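Local structure of ferritin heavy chain (Trichoplusia ni, 1Z6O) at residues L40-H45 and V106-H111; H45-V50 and G55-F60; E110-M115 and R158-K163; S165-L170 and L177-F182. The protein oxidises ferrous iron as the ferroxidase heavy chain of a secreted insect ferritin, which stores the product as ferric hydroxide inside a shell of heavy and light chains. All blocks are in the same frame, centred on the assembly; numbering follows the deposited sequence.

In the fold
From the N terminus, helix 19-47 takes part in two contacts. Near its end, interaction 2 closes the short turn into helix 54-80. This hairpin is nested within the longer loop closed by interaction 1, which brings 40-45 against the start of helix 105-132. Interaction 3 begins where interaction 1 ends, sharing Glu110 and His111, and closes the loop between helix 105-132 and helix 139-168. In series after it, interaction 4 folds the short helix 175-186 back onto the end of helix 139-168. The first three tie the four long helices into the ferritin bundle, and the fourth fastens the fifth helix across its end, where Phe56 of interaction 2 meets both Leu167 and Phe182.

Interaction 1: L40-H45 and V106-H111; sequences LAMGAH and VEALEH
Met42 and Ala108 have the nearest CA atoms of segments 40-45 and 106-111, 7.3 Å apart, on helices running in roughly opposite directions. These are the first and third long helices of the ferritin four-helix bundle, and at this separation the contact is made by a long side chain, that of Met42. Its chain is fully extended beyond CG (chi2 -172°, chi3 180°), which carries the sulfur and terminal methyl across to the other helix. On the way SD passes the methyl of Ala108 at 4.4 Å, SD to CB, and CE then lies 3.8 Å from the Ala108 carbonyl O. The contact is purely van der Waals, with no hydrogen bond between the segments. Beyond it, Phe60 of helix 54-80 packs on both Met42 and Ala108.

His111 receives the methionine tip. With CG anti to the backbone N (chi1 -179°), its imidazole extends toward helix 19-47 and meets the methyl obliquely. ND1 accepts a hydrogen bond from Trp102 NE1, and the two rings also meet. The same nitrogen is the ring atom nearest the methionine: CE of Met42 rests 3.4 Å from ND1 of His111.

Interaction 2: H45-V50 and G55-F60; sequences HFSKDV and GFAQLF
Phe46 meets Phe56, Ala57 and Phe60 where the antiparallel hairpin of the first two bundle helices turns, and the CA atoms of Phe46 and Ala57 come within 4.9 Å. Aromatic contacts dominate. The three phenylalanines form a cluster in which the Phe46 and Phe56 rings are nearly parallel, at 30°, yet slid apart so that they barely overlap. What covers one face of Phe46 is CB of Phe56, a CH-pi contact 4.0 Å from the ring centroid; CG of Phe46 lies anti to the carbonyl carbon (chi1 -69°), which turns the ring onto it. The opposite face carries CD2 of His45. Phe60 approaches obliquely, its CE2 3.7 Å from CE1 of Phe46.

Contacts to the Ala57 methyl complete the join: CB of Phe46 lies 4.0 Å from CB of Ala57, and that methyl also touches Ser47 OG at 3.5 Å. The hydroxyl has its polar partner four residues back, the Gly43 carbonyl O. An alanine in place of Phe46 would probably open a gap between the His45 ring and Phe56 and take from Phe60 its neighbour.

Helix 105-132 presents Ala108 to Phe46 and Phe60 and Leu109 to Phe56, while helix 175-186 meets Phe56 through Glu179 and Leu186.

Interaction 3: E110-M115 and R158-K163; sequences EHALSM and RDLAGK
Leu160 packs against Ala112 and Leu113 where the third and fourth long helices of the ferritin bundle lie side by side, their local axes 9.1 Å apart at an angle of 156°, close to antiparallel. The leucine can be followed outward. Its CB faces CB of Leu113 at 4.3 Å, the level at which the two backbones are nearest. CG stands beside the backbone N, anti to the carbonyl carbon (chi1 -71°), which sends the branched tip toward Ala112. There CD1 of Leu160 settles on the helix surface itself, 3.9 Å from both Ala112 C and Leu113 N, and as close to the Ala112 methyl. The other branch, CD2 of Leu160, touches CB of Ala112 more loosely, at 4.2 Å. The small alanine thus makes room for the leucine tip to reach the backbone.

The exchange is mutual, for Leu113 sends CD2 back to Ala161, 4.0 Å from its CB, another small residue. All of this is apolar. The charged pair of the second helix, Lys163 and Asp159, forms its salt bridge within one turn.

Trp14 of another copy of this protein covers Leu113 and Ala161. Toward the bundle interior, Leu160 also touches Leu109 and Glu116, the latter probably a ligand of the second iron, and helix 19-47 meets this region through Tyr39 on Ala112.

Interaction 4: S165-L170 and L177-F182; sequences STLKKL and LGEFIF
Gly178 is the first residue of 177-182 to meet 165-170, CD1 of Leu170 resting 3.8 Å from its CA. The contact closes the turn by which ferritin's fifth helix folds back across the end of the four-helix bundle. The fit leaves no room for a side chain: a beta carbon on Gly178 would fall 2.9 Å from Leu170 CB.

Glu179 offers its backbone, its CA lying 3.9 Å from CD1 of Leu167. Its carboxylate forms a salt bridge to Arg53 and a hydrogen bond to Gly105 N.

Phe182 makes the broadest contact of this segment. Leu167 CG lies anti to the backbone N (chi1 -176°), which carries CD1 of Leu167 to 3.8 Å from CB of Phe182, while CB of Leu167 sits over the centre of the ring face, 4.2 Å from the centroid, a CH-pi contact. Thr166 comes in at the ring edge, CG2 to CE1 of Phe182 at 4.0 Å. OG1 of Thr166 is hydrogen-bonded to Gly162 O and to Asn68 of a ferritin light chain.

With no polar bond between the segments, their hold depends on shape fit around Gly178 and the Phe182 ring; the polar ends of Glu179 and Thr166 tie elsewhere.

Interaction 1: L40-H45 and V106-H111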
# COMPACT_ATOMS: atom_id res chain seq x y z
N LEU M 40 11.24 -30.88 38.37
CA LEU M 40 10.97 -31.84 37.30
C LEU M 40 10.08 -32.96 37.84
O LEU M 40 9.19 -33.44 37.14
CB LEU M 40 12.26 -32.51 36.77
CG LEU M 40 13.12 -31.82 35.72
CD1 LEU M 40 14.28 -32.77 35.33
CD2 LEU M 40 12.27 -31.47 34.48
N ALA M 41 10.35 -33.39 39.07
CA ALA M 41 9.54 -34.46 39.66
C ALA M 41 8.10 -33.99 39.90
O ALA M 41 7.17 -34.79 39.79
CB ALA M 41 10.19 -34.94 40.98
N MET M 42 7.91 -32.71 40.22
CA MET M 42 6.55 -32.20 40.41
C MET M 42 5.85 -32.18 39.05
O MET M 42 4.68 -32.55 38.95
CB MET M 42 6.56 -30.78 40.98
CG MET M 42 7.02 -30.70 42.43
SD MET M 42 6.76 -29.00 43.07
CE MET M 42 7.37 -29.19 44.76
N GLY M 43 6.55 -31.74 38.02
CA GLY M 43 5.96 -31.72 36.69
C GLY M 43 5.54 -33.13 36.28
O GLY M 43 4.46 -33.35 35.73
N ALA M 44 6.41 -34.10 36.55
CA ALA M 44 6.13 -35.50 36.21
C ALA M 44 4.88 -36.00 36.96
O ALA M 44 4.04 -36.69 36.39
CB ALA M 44 7.34 -36.38 36.58
N HIS M 45 4.77 -35.66 38.24
CA HIS M 45 3.62 -36.11 39.03
C HIS M 45 2.30 -35.59 38.48
O HIS M 45 1.34 -36.35 38.31
CB HIS M 45 3.77 -35.65 40.49
CG HIS M 45 2.55 -35.92 41.33
ND1 HIS M 45 2.30 -37.15 41.90
CD2 HIS M 45 1.49 -35.13 41.64
CE1 HIS M 45 1.14 -37.11 42.53
NE2 HIS M 45 0.63 -35.90 42.40
N VAL M 106 -2.36 -28.04 46.33
CA VAL M 106 -1.97 -27.25 47.50
C VAL M 106 -0.66 -27.76 48.12
O VAL M 106 0.23 -26.97 48.41
CB VAL M 106 -3.07 -27.25 48.60
CG1 VAL M 106 -2.53 -26.59 49.89
CG2 VAL M 106 -4.28 -26.46 48.11
N GLU M 107 -0.54 -29.07 48.33
CA GLU M 107 0.70 -29.60 48.91
C GLU M 107 1.91 -29.26 48.05
O GLU M 107 2.98 -28.95 48.57
CB GLU M 107 0.65 -31.13 49.08
CG GLU M 107 -0.13 -31.63 50.28
CD GLU M 107 0.35 -33.01 50.78
OE1 GLU M 107 1.06 -33.75 50.03
OE2 GLU M 107 0.01 -33.36 51.93
N ALA M 108 1.75 -29.35 46.73
CA ALA M 108 2.87 -29.04 45.84
C ALA M 108 3.22 -27.55 45.89
O ALA M 108 4.40 -27.19 45.91
CB ALA M 108 2.55 -29.46 44.40
N LEU M 109 2.21 -26.69 45.91
CA LEU M 109 2.48 -25.24 45.98
C LEU M 109 3.16 -24.89 47.30
O LEU M 109 4.07 -24.05 47.33
CB LEU M 109 1.18 -24.44 45.84
CG LEU M 109 0.54 -24.44 44.44
CD1 LEU M 109 -0.87 -23.86 44.51
CD2 LEU M 109 1.42 -23.62 43.47
N GLU M 110 2.72 -25.51 48.40
CA GLU M 110 3.33 -25.22 49.70
C GLU M 110 4.76 -25.75 49.75
O GLU M 110 5.63 -25.14 50.37
CB GLU M 110 2.50 -25.83 50.83
CG GLU M 110 1.13 -25.13 51.00
CD GLU M 110 0.36 -25.63 52.22
OE1 GLU M 110 0.60 -26.77 52.66
OE2 GLU M 110 -0.51 -24.90 52.73
N HIS M 111 5.00 -26.89 49.12
CA HIS M 111 6.35 -27.45 49.08
C HIS M 111 7.22 -26.49 48.24
O HIS M 111 8.34 -26.17 48.62
CB HIS M 111 6.33 -28.85 48.45
CG HIS M 111 7.68 -29.51 48.40
ND1 HIS M 111 7.92 -30.68 47.72
CD2 HIS M 111 8.87 -29.14 48.94
CE1 HIS M 111 9.19 -31.02 47.84
NE2 HIS M 111 9.79 -30.10 48.57

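Interaction 2: H45-V50 and G55-F60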
# COMPACT_ATOMS: atom_id res chain seq x y z
N HIS M 45 4.77 -35.66 38.24
CA HIS M 45 3.62 -36.11 39.03
C HIS M 45 2.30 -35.59 38.48
O HIS M 45 1.34 -36.35 38.31
CB HIS M 45 3.77 -35.65 40.49
CG HIS M 45 2.55 -35.92 41.33
ND1 HIS M 45 2.30 -37.15 41.90
CD2 HIS M 45 1.49 -35.13 41.64
CE1 HIS M 45 1.14 -37.11 42.53
NE2 HIS M 45 0.63 -35.90 42.40
N PHE M 46 2.22 -34.29 38.19
CA PHE M 46 0.96 -33.75 37.69
C PHE M 46 0.65 -34.11 36.25
O PHE M 46 -0.46 -33.87 35.77
CB PHE M 46 0.91 -32.23 37.93
CG PHE M 46 0.79 -31.88 39.40
CD1 PHE M 46 1.91 -31.51 40.13
CD2 PHE M 46 -0.43 -32.04 40.07
CE1 PHE M 46 1.83 -31.30 41.52
CE2 PHE M 46 -0.53 -31.84 41.46
CZ PHE M 46 0.60 -31.47 42.18
N SER M 47 1.63 -34.71 35.56
CA SER M 47 1.44 -35.17 34.19
C SER M 47 0.80 -36.56 34.15
O SER M 47 0.33 -37.00 33.10
CB SER M 47 2.79 -35.25 33.45
OG SER M 47 3.34 -33.96 33.26
N LYS M 48 0.79 -37.28 35.28
CA LYS M 48 0.21 -38.63 35.30
C LYS M 48 -1.27 -38.64 34.91
O LYS M 48 -2.02 -37.73 35.27
CB LYS M 48 0.35 -39.27 36.69
CG LYS M 48 1.80 -39.49 37.12
CD LYS M 48 1.89 -40.41 38.34
CE LYS M 48 1.09 -39.91 39.51
NZ LYS M 48 1.26 -40.79 40.71
N ASP M 49 -1.68 -39.69 34.20
CA ASP M 49 -3.07 -39.79 33.76
C ASP M 49 -4.06 -39.80 34.93
O ASP M 49 -5.16 -39.26 34.82
CB ASP M 49 -3.27 -41.05 32.89
CG ASP M 49 -2.86 -42.35 33.60
OD1 ASP M 49 -2.42 -42.32 34.79
OD2 ASP M 49 -2.96 -43.42 32.96
N VAL M 50 -3.66 -40.40 36.05
CA VAL M 50 -4.54 -40.45 37.21
C VAL M 50 -4.54 -39.17 38.05
O VAL M 50 -5.33 -39.06 38.99
CB VAL M 50 -4.22 -41.66 38.12
CG1 VAL M 50 -4.48 -42.95 37.35
CG2 VAL M 50 -2.78 -41.60 38.62
N GLY M 55 -2.11 -27.89 33.97
CA GLY M 55 -1.74 -26.53 34.34
C GLY M 55 -0.62 -26.58 35.37
O GLY M 55 0.39 -25.87 35.24
N PHE M 56 -0.78 -27.41 36.39
CA PHE M 56 0.26 -27.56 37.41
C PHE M 56 1.51 -28.19 36.80
O PHE M 56 2.63 -27.80 37.13
CB PHE M 56 -0.21 -28.44 38.57
CG PHE M 56 -1.05 -27.71 39.58
CD1 PHE M 56 -2.44 -27.74 39.51
CD2 PHE M 56 -0.44 -26.97 40.58
CE1 PHE M 56 -3.22 -27.04 40.45
CE2 PHE M 56 -1.21 -26.26 41.52
CZ PHE M 56 -2.59 -26.30 41.46
N ALA M 57 1.34 -29.17 35.91
CA ALA M 57 2.50 -29.81 35.29
C ALA M 57 3.34 -28.77 34.56
O ALA M 57 4.56 -28.72 34.73
CB ALA M 57 2.06 -30.90 34.31
N GLN M 58 2.70 -27.93 33.76
CA GLN M 58 3.42 -26.90 33.00
C GLN M 58 4.07 -25.88 33.93
O GLN M 58 5.19 -25.43 33.68
CB GLN M 58 2.45 -26.19 32.05
CG GLN M 58 3.08 -25.14 31.14
CD GLN M 58 2.03 -24.29 30.42
OE1 GLN M 58 1.48 -23.34 30.99
NE2 GLN M 58 1.73 -24.64 29.17
N LEU M 59 3.36 -25.51 34.99
CA LEU M 59 3.89 -24.55 35.97
C LEU M 59 5.22 -25.07 36.53
O LEU M 59 6.20 -24.33 36.62
CB LEU M 59 2.91 -24.36 37.13
CG LEU M 59 3.36 -23.43 38.28
CD1 LEU M 59 3.33 -21.98 37.79
CD2 LEU M 59 2.42 -23.59 39.49
N PHE M 60 5.25 -26.34 36.90
CA PHE M 60 6.46 -26.89 37.50
C PHE M 60 7.56 -27.25 36.50
O PHE M 60 8.73 -27.15 36.85
CB PHE M 60 6.08 -28.07 38.42
CG PHE M 60 5.24 -27.64 39.60
CD1 PHE M 60 5.64 -26.57 40.40
CD2 PHE M 60 4.05 -28.29 39.91
CE1 PHE M 60 4.87 -26.15 41.49
CE2 PHE M 60 3.27 -27.88 41.00
CZ PHE M 60 3.68 -26.80 41.79

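Interaction 3: E110-M115 and R158-K163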
# COMPACT_ATOMS: atom_id res chain seq x y z
N GLU M 110 2.72 -25.51 48.40
CA GLU M 110 3.33 -25.22 49.70
C GLU M 110 4.76 -25.75 49.75
O GLU M 110 5.63 -25.14 50.37
CB GLU M 110 2.50 -25.83 50.83
CG GLU M 110 1.13 -25.13 51.00
CD GLU M 110 0.36 -25.63 52.22
OE1 GLU M 110 0.60 -26.77 52.66
OE2 GLU M 110 -0.51 -24.90 52.73
N HIS M 111 5.00 -26.89 49.12
CA HIS M 111 6.35 -27.45 49.08
C HIS M 111 7.22 -26.49 48.24
O HIS M 111 8.34 -26.17 48.62
CB HIS M 111 6.33 -28.85 48.45
CG HIS M 111 7.68 -29.51 48.40
ND1 HIS M 111 7.92 -30.68 47.72
CD2 HIS M 111 8.87 -29.14 48.94
CE1 HIS M 111 9.19 -31.02 47.84
NE2 HIS M 111 9.79 -30.10 48.57
N ALA M 112 6.70 -26.04 47.09
CA ALA M 112 7.47 -25.11 46.25
C ALA M 112 7.79 -23.82 47.03
O ALA M 112 8.90 -23.30 46.96
CB ALA M 112 6.69 -24.75 44.98
N LEU M 113 6.81 -23.31 47.77
CA LEU M 113 7.02 -22.09 48.55
C LEU M 113 8.15 -22.31 49.57
O LEU M 113 9.01 -21.45 49.76
CB LEU M 113 5.72 -21.69 49.28
CG LEU M 113 5.76 -20.48 50.22
CD1 LEU M 113 6.28 -19.24 49.48
CD2 LEU M 113 4.34 -20.23 50.77
N SER M 114 8.14 -23.46 50.22
CA SER M 114 9.17 -23.80 51.20
C SER M 114 10.55 -23.95 50.54
O SER M 114 11.57 -23.53 51.10
CB SER M 114 8.77 -25.09 51.93
OG SER M 114 9.83 -25.55 52.75
N MET M 115 10.59 -24.54 49.35
CA MET M 115 11.85 -24.68 48.61
C MET M 115 12.38 -23.28 48.26
O MET M 115 13.57 -23.01 48.39
CB MET M 115 11.65 -25.44 47.28
CG MET M 115 11.22 -26.90 47.40
SD MET M 115 10.70 -27.55 45.75
CE MET M 115 12.17 -27.06 44.75
N ARG M 158 5.92 -14.53 46.78
CA ARG M 158 4.61 -13.90 46.90
C ARG M 158 3.63 -14.55 45.93
O ARG M 158 2.46 -14.76 46.26
CB ARG M 158 4.69 -12.39 46.63
CG ARG M 158 3.31 -11.69 46.58
CD ARG M 158 2.53 -11.78 47.91
NE ARG M 158 1.21 -11.15 47.77
CZ ARG M 158 0.15 -11.72 47.21
NH1 ARG M 158 0.23 -12.97 46.75
NH2 ARG M 158 -0.98 -11.03 47.07
N ASP M 159 4.11 -14.86 44.73
CA ASP M 159 3.24 -15.49 43.73
C ASP M 159 2.77 -16.87 44.22
O ASP M 159 1.57 -17.16 44.18
CB ASP M 159 3.97 -15.63 42.40
CG ASP M 159 3.07 -16.18 41.31
OD1 ASP M 159 3.31 -17.32 40.87
OD2 ASP M 159 2.11 -15.49 40.91
N LEU M 160 3.70 -17.70 44.67
CA LEU M 160 3.35 -19.04 45.17
C LEU M 160 2.46 -18.98 46.41
O LEU M 160 1.54 -19.78 46.56
CB LEU M 160 4.61 -19.84 45.51
CG LEU M 160 5.45 -20.30 44.31
CD1 LEU M 160 6.81 -20.82 44.80
CD2 LEU M 160 4.68 -21.39 43.54
N ALA M 161 2.76 -18.05 47.32
CA ALA M 161 1.96 -17.92 48.55
C ALA M 161 0.52 -17.55 48.20
O ALA M 161 -0.42 -18.08 48.79
CB ALA M 161 2.57 -16.85 49.48
N GLY M 162 0.35 -16.63 47.25
CA GLY M 162 -1.00 -16.24 46.84
C GLY M 162 -1.73 -17.42 46.20
O GLY M 162 -2.91 -17.65 46.48
N LYS M 163 -1.06 -18.15 45.32
CA LYS M 163 -1.69 -19.31 44.68
C LYS M 163 -2.11 -20.33 45.74
O LYS M 163 -3.22 -20.88 45.68
CB LYS M 163 -0.72 -19.97 43.69
CG LYS M 163 -0.56 -19.21 42.35
CD LYS M 163 0.53 -19.87 41.51
CE LYS M 163 0.46 -19.47 40.04
NZ LYS M 163 0.41 -18.00 39.84

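Interaction 4: S165-L170 and L177-F182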
# COMPACT_ATOMS: atom_id res chain seq x y z
N SER M 165 -2.79 -19.82 48.96
CA SER M 165 -3.92 -19.31 49.74
C SER M 165 -5.23 -19.44 48.97
O SER M 165 -6.23 -19.90 49.51
CB SER M 165 -3.76 -17.82 50.11
OG SER M 165 -2.69 -17.63 51.01
N THR M 166 -5.22 -19.01 47.72
CA THR M 166 -6.42 -19.06 46.89
C THR M 166 -6.95 -20.48 46.73
O THR M 166 -8.14 -20.73 46.92
CB THR M 166 -6.13 -18.46 45.50
OG1 THR M 166 -5.86 -17.06 45.65
CG2 THR M 166 -7.33 -18.65 44.56
N LEU M 167 -6.07 -21.41 46.40
CA LEU M 167 -6.52 -22.79 46.21
C LEU M 167 -6.89 -23.47 47.52
O LEU M 167 -7.88 -24.20 47.58
CB LEU M 167 -5.43 -23.60 45.49
CG LEU M 167 -5.80 -25.05 45.13
CD1 LEU M 167 -7.04 -25.08 44.21
CD2 LEU M 167 -4.61 -25.71 44.43
N LYS M 168 -6.13 -23.21 48.58
CA LYS M 168 -6.42 -23.87 49.85
C LYS M 168 -7.80 -23.52 50.40
O LYS M 168 -8.44 -24.36 51.03
CB LYS M 168 -5.34 -23.54 50.89
CG LYS M 168 -5.30 -24.54 52.06
CD LYS M 168 -4.00 -24.40 52.87
CE LYS M 168 -3.82 -25.56 53.86
NZ LYS M 168 -2.48 -25.47 54.53
N LYS M 169 -8.28 -22.31 50.14
CA LYS M 169 -9.61 -21.92 50.60
C LYS M 169 -10.70 -22.79 49.99
O LYS M 169 -11.79 -22.91 50.54
CB LYS M 169 -9.92 -20.47 50.24
CG LYS M 169 -9.11 -19.47 51.02
CD LYS M 169 -9.34 -18.08 50.44
CE LYS M 169 -8.26 -17.14 50.91
NZ LYS M 169 -8.25 -15.91 50.10
N LEU M 170 -10.41 -23.37 48.83
CA LEU M 170 -11.39 -24.21 48.13
C LEU M 170 -11.39 -25.66 48.58
O LEU M 170 -12.30 -26.42 48.24
CB LEU M 170 -11.11 -24.19 46.62
CG LEU M 170 -11.01 -22.78 46.00
CD1 LEU M 170 -10.75 -22.89 44.48
CD2 LEU M 170 -12.32 -22.03 46.26
N LEU M 177 -13.53 -29.86 42.06
CA LEU M 177 -13.89 -28.82 41.11
C LEU M 177 -13.01 -27.59 41.29
O LEU M 177 -12.64 -26.94 40.32
CB LEU M 177 -15.37 -28.45 41.27
CG LEU M 177 -15.90 -27.40 40.28
CD1 LEU M 177 -15.59 -27.81 38.83
CD2 LEU M 177 -17.41 -27.25 40.50
N GLY M 178 -12.68 -27.28 42.54
CA GLY M 178 -11.83 -26.13 42.79
C GLY M 178 -10.46 -26.29 42.14
O GLY M 178 -9.97 -25.38 41.47
N GLU M 179 -9.84 -27.45 42.33
CA GLU M 179 -8.53 -27.67 41.72
C GLU M 179 -8.62 -27.76 40.20
O GLU M 179 -7.73 -27.29 39.48
CB GLU M 179 -7.89 -28.96 42.27
CG GLU M 179 -6.38 -29.03 42.00
CD GLU M 179 -5.74 -30.29 42.57
OE1 GLU M 179 -5.70 -31.31 41.85
OE2 GLU M 179 -5.31 -30.27 43.75
N PHE M 180 -9.70 -28.34 39.69
CA PHE M 180 -9.87 -28.44 38.24
C PHE M 180 -9.90 -27.05 37.60
O PHE M 180 -9.20 -26.79 36.62
CB PHE M 180 -11.17 -29.18 37.90
CG PHE M 180 -11.45 -29.25 36.42
CD1 PHE M 180 -10.91 -30.28 35.65
CD2 PHE M 180 -12.23 -28.28 35.79
CE1 PHE M 180 -11.15 -30.35 34.26
CE2 PHE M 180 -12.48 -28.33 34.41
CZ PHE M 180 -11.94 -29.37 33.64
N ILE M 181 -10.71 -26.15 38.15
CA ILE M 181 -10.83 -24.80 37.61
C ILE M 181 -9.51 -24.03 37.76
O ILE M 181 -9.05 -23.37 36.83
CB ILE M 181 -11.96 -24.03 38.33
CG1 ILE M 181 -13.32 -24.64 37.94
CG2 ILE M 181 -11.92 -22.53 37.95
CD1 ILE M 181 -14.49 -24.11 38.77
N PHE M 182 -8.91 -24.13 38.94
CA PHE M 182 -7.64 -23.44 39.21
C PHE M 182 -6.57 -23.91 38.23
O PHE M 182 -5.79 -23.10 37.70
CB PHE M 182 -7.21 -23.73 40.65
CG PHE M 182 -6.03 -22.92 41.12
CD1 PHE M 182 -6.21 -21.70 41.76
CD2 PHE M 182 -4.73 -23.39 40.92
CE1 PHE M 182 -5.11 -20.94 42.21
CE2 PHE M 182 -3.62 -22.65 41.37
CZ PHE M 182 -3.81 -21.43 42.01